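Local coordinates for protein nucleoside-diphosphate-sugar pyrophosphorylase (Vibrio cholerae, PDB 4EVW) that probably transfers a nucleotidyl group to a sugar phosphate, making an activated nucleotide sugar, at residues A[89-94]-A[109-114]. The protein carries 1 engineered substitution. Residues are numbered along the deposited sequence; the frame is centred on the assembly and turned at random.
Sequences ETVTLG and ITVFNI
V91 of helix 87-100 and V111 of strand 109-111 reach toward each other and meet methyl to methyl, tip to tip. From CB, which points at the strand, V91 divides into two methyl branches of unequal task. CG2 drops onto V111, with V91 CG2 3.9 Å from V111 CG1 and 4.2 Å from V111 CG2, so it faces both methyls of its partner. CG1, anti to the backbone N (chi1 168°), turns instead to the strand's beginning, where V91 CG1 comes within 4.5 Å of I109 CD1, a looser touch. I109 is the longer residue, and its extended outer torsion (chi2 170°) extends CD1 toward the helix. Two residues apart on the strand, I109 and V111 present the same face, while T110 points to the other side, where its OG1 hydrogen-bonds H176 ND1. Valine suits both central places: with the CA atoms of V91 and V111 8.0 Å apart, two short branched side chains bridge the gap by van der Waals contact alone. All three residues are buried. Y183 of helix 180-191 also touches V91, and P5 of strand 2-5 touches V111. The helix thus packs on the face of a mixed sheet, in which strand 109-111 runs between parallel strand 2-5 and antiparallel strand 174-177, as in Rossmann-like nucleotidyltransferases.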
loop_
_atom_site.group_PDB
_atom_site.type_symbol
_atom_site.label_atom_id
_atom_site.label_comp_id
_atom_site.label_asym_id
_atom_site.label_seq_id
_atom_site.Cartn_x
_atom_site.Cartn_y
_atom_site.Cartn_z
ATOM N N GLU A 89 -1.430 -7.418 -7.584
ATOM C CA GLU A 89 -2.470 -7.746 -8.548
ATOM C C GLU A 89 -3.721 -6.920 -8.242
ATOM O O GLU A 89 -4.399 -6.448 -9.150
ATOM C CB GLU A 89 -2.816 -9.246 -8.522
ATOM C CG GLU A 89 -3.892 -9.597 -9.548
ATOM C CD GLU A 89 -4.167 -11.091 -9.670
ATOM O OE1 GLU A 89 -4.092 -11.813 -8.654
ATOM O OE2 GLU A 89 -4.483 -11.533 -10.793
ATOM N N THR A 90 -4.024 -6.750 -6.959
ATOM C CA THR A 90 -5.190 -5.965 -6.564
ATOM C C THR A 90 -5.096 -4.566 -7.165
ATOM O O THR A 90 -6.059 -4.065 -7.753
ATOM C CB THR A 90 -5.283 -5.861 -5.036
ATOM O OG1 THR A 90 -5.410 -7.182 -4.486
ATOM C CG2 THR A 90 -6.493 -5.017 -4.624
ATOM N N VAL A 91 -3.933 -3.939 -7.024
ATOM C CA VAL A 91 -3.724 -2.604 -7.571
ATOM C C VAL A 91 -3.914 -2.590 -9.088
ATOM O O VAL A 91 -4.622 -1.735 -9.623
ATOM C CB VAL A 91 -2.319 -2.086 -7.211
ATOM C CG1 VAL A 91 -1.995 -0.836 -8.026
ATOM C CG2 VAL A 91 -2.256 -1.774 -5.702
ATOM N N THR A 92 -3.295 -3.540 -9.786
ATOM C CA THR A 92 -3.436 -3.596 -11.243
ATOM C C THR A 92 -4.897 -3.774 -11.671
ATOM O O THR A 92 -5.375 -3.086 -12.576
ATOM C CB THR A 92 -2.577 -4.738 -11.838
ATOM O OG1 THR A 92 -1.190 -4.447 -11.617
ATOM C CG2 THR A 92 -2.831 -4.882 -13.336
ATOM N N LEU A 93 -5.614 -4.688 -11.027
ATOM C CA LEU A 93 -7.017 -4.915 -11.371
ATOM C C LEU A 93 -7.872 -3.694 -11.015
ATOM O O LEU A 93 -8.846 -3.382 -11.706
ATOM C CB LEU A 93 -7.544 -6.167 -10.662
ATOM C CG LEU A 93 -6.933 -7.484 -11.149
ATOM C CD1 LEU A 93 -7.554 -8.655 -10.388
ATOM C CD2 LEU A 93 -7.177 -7.634 -12.646
ATOM N N GLY A 94 -7.499 -3.001 -9.941
ATOM C CA GLY A 94 -8.227 -1.807 -9.538
ATOM C C GLY A 94 -8.047 -0.677 -10.541
ATOM O O GLY A 94 -8.994 0.049 -10.855
ATOM N N ILE A 109 0.839 7.327 -8.445
ATOM C CA ILE A 109 0.017 6.522 -7.567
ATOM C C ILE A 109 0.829 6.226 -6.323
ATOM O O ILE A 109 2.024 5.926 -6.382
ATOM C CB ILE A 109 -0.499 5.205 -8.186
ATOM C CG1 ILE A 109 0.653 4.339 -8.664
ATOM C CG2 ILE A 109 -1.487 5.507 -9.313
ATOM C CD1 ILE A 109 0.180 2.950 -9.040
ATOM N N THR A 110 0.159 6.353 -5.191
ATOM C CA THR A 110 0.763 6.118 -3.894
ATOM C C THR A 110 -0.016 4.975 -3.283
ATOM O O THR A 110 -1.151 5.154 -2.848
ATOM C CB THR A 110 0.632 7.373 -3.028
ATOM O OG1 THR A 110 1.320 8.451 -3.669
ATOM C CG2 THR A 110 1.225 7.144 -1.652
ATOM N N VAL A 111 0.584 3.792 -3.273
ATOM C CA VAL A 111 -0.090 2.620 -2.727
ATOM C C VAL A 111 0.140 2.540 -1.233
ATOM O O VAL A 111 1.259 2.689 -0.758
ATOM C CB VAL A 111 0.421 1.327 -3.385
ATOM C CG1 VAL A 111 -0.363 0.124 -2.859
ATOM C CG2 VAL A 111 0.299 1.443 -4.893
ATOM N N PHE A 112 -0.931 2.295 -0.492
ATOM C CA PHE A 112 -0.838 2.216 0.954
ATOM C C PHE A 112 -1.775 1.105 1.407
ATOM O O PHE A 112 -2.664 0.708 0.664
ATOM C CB PHE A 112 -1.277 3.549 1.547
ATOM C CG PHE A 112 -1.016 3.677 3.012
ATOM C CD1 PHE A 112 0.284 3.635 3.507
ATOM C CD2 PHE A 112 -2.068 3.857 3.900
ATOM C CE1 PHE A 112 0.530 3.775 4.873
ATOM C CE2 PHE A 112 -1.835 3.997 5.264
ATOM C CZ PHE A 112 -0.536 3.958 5.752
ATOM N N ASN A 113 -1.591 0.592 2.614
ATOM C CA ASN A 113 -2.486 -0.465 3.048
ATOM C C ASN A 113 -3.278 -0.069 4.277
ATOM O O ASN A 113 -2.845 0.750 5.094
ATOM C CB ASN A 113 -1.716 -1.764 3.267
ATOM C CG ASN A 113 -0.765 -1.685 4.423
ATOM O OD1 ASN A 113 -1.144 -1.926 5.566
ATOM N ND2 ASN A 113 0.482 -1.336 4.137
ATOM N N ILE A 114 -4.452 -0.665 4.397
ATOM C CA ILE A 114 -5.359 -0.365 5.482
ATOM C C ILE A 114 -4.902 -0.892 6.853
ATOM O O ILE A 114 -5.523 -0.586 7.870
ATOM C CB ILE A 114 -6.777 -0.880 5.101
ATOM C CG1 ILE A 114 -7.833 0.110 5.582
ATOM C CG2 ILE A 114 -7.004 -2.279 5.636
ATOM C CD1 ILE A 114 -7.708 1.485 4.945
#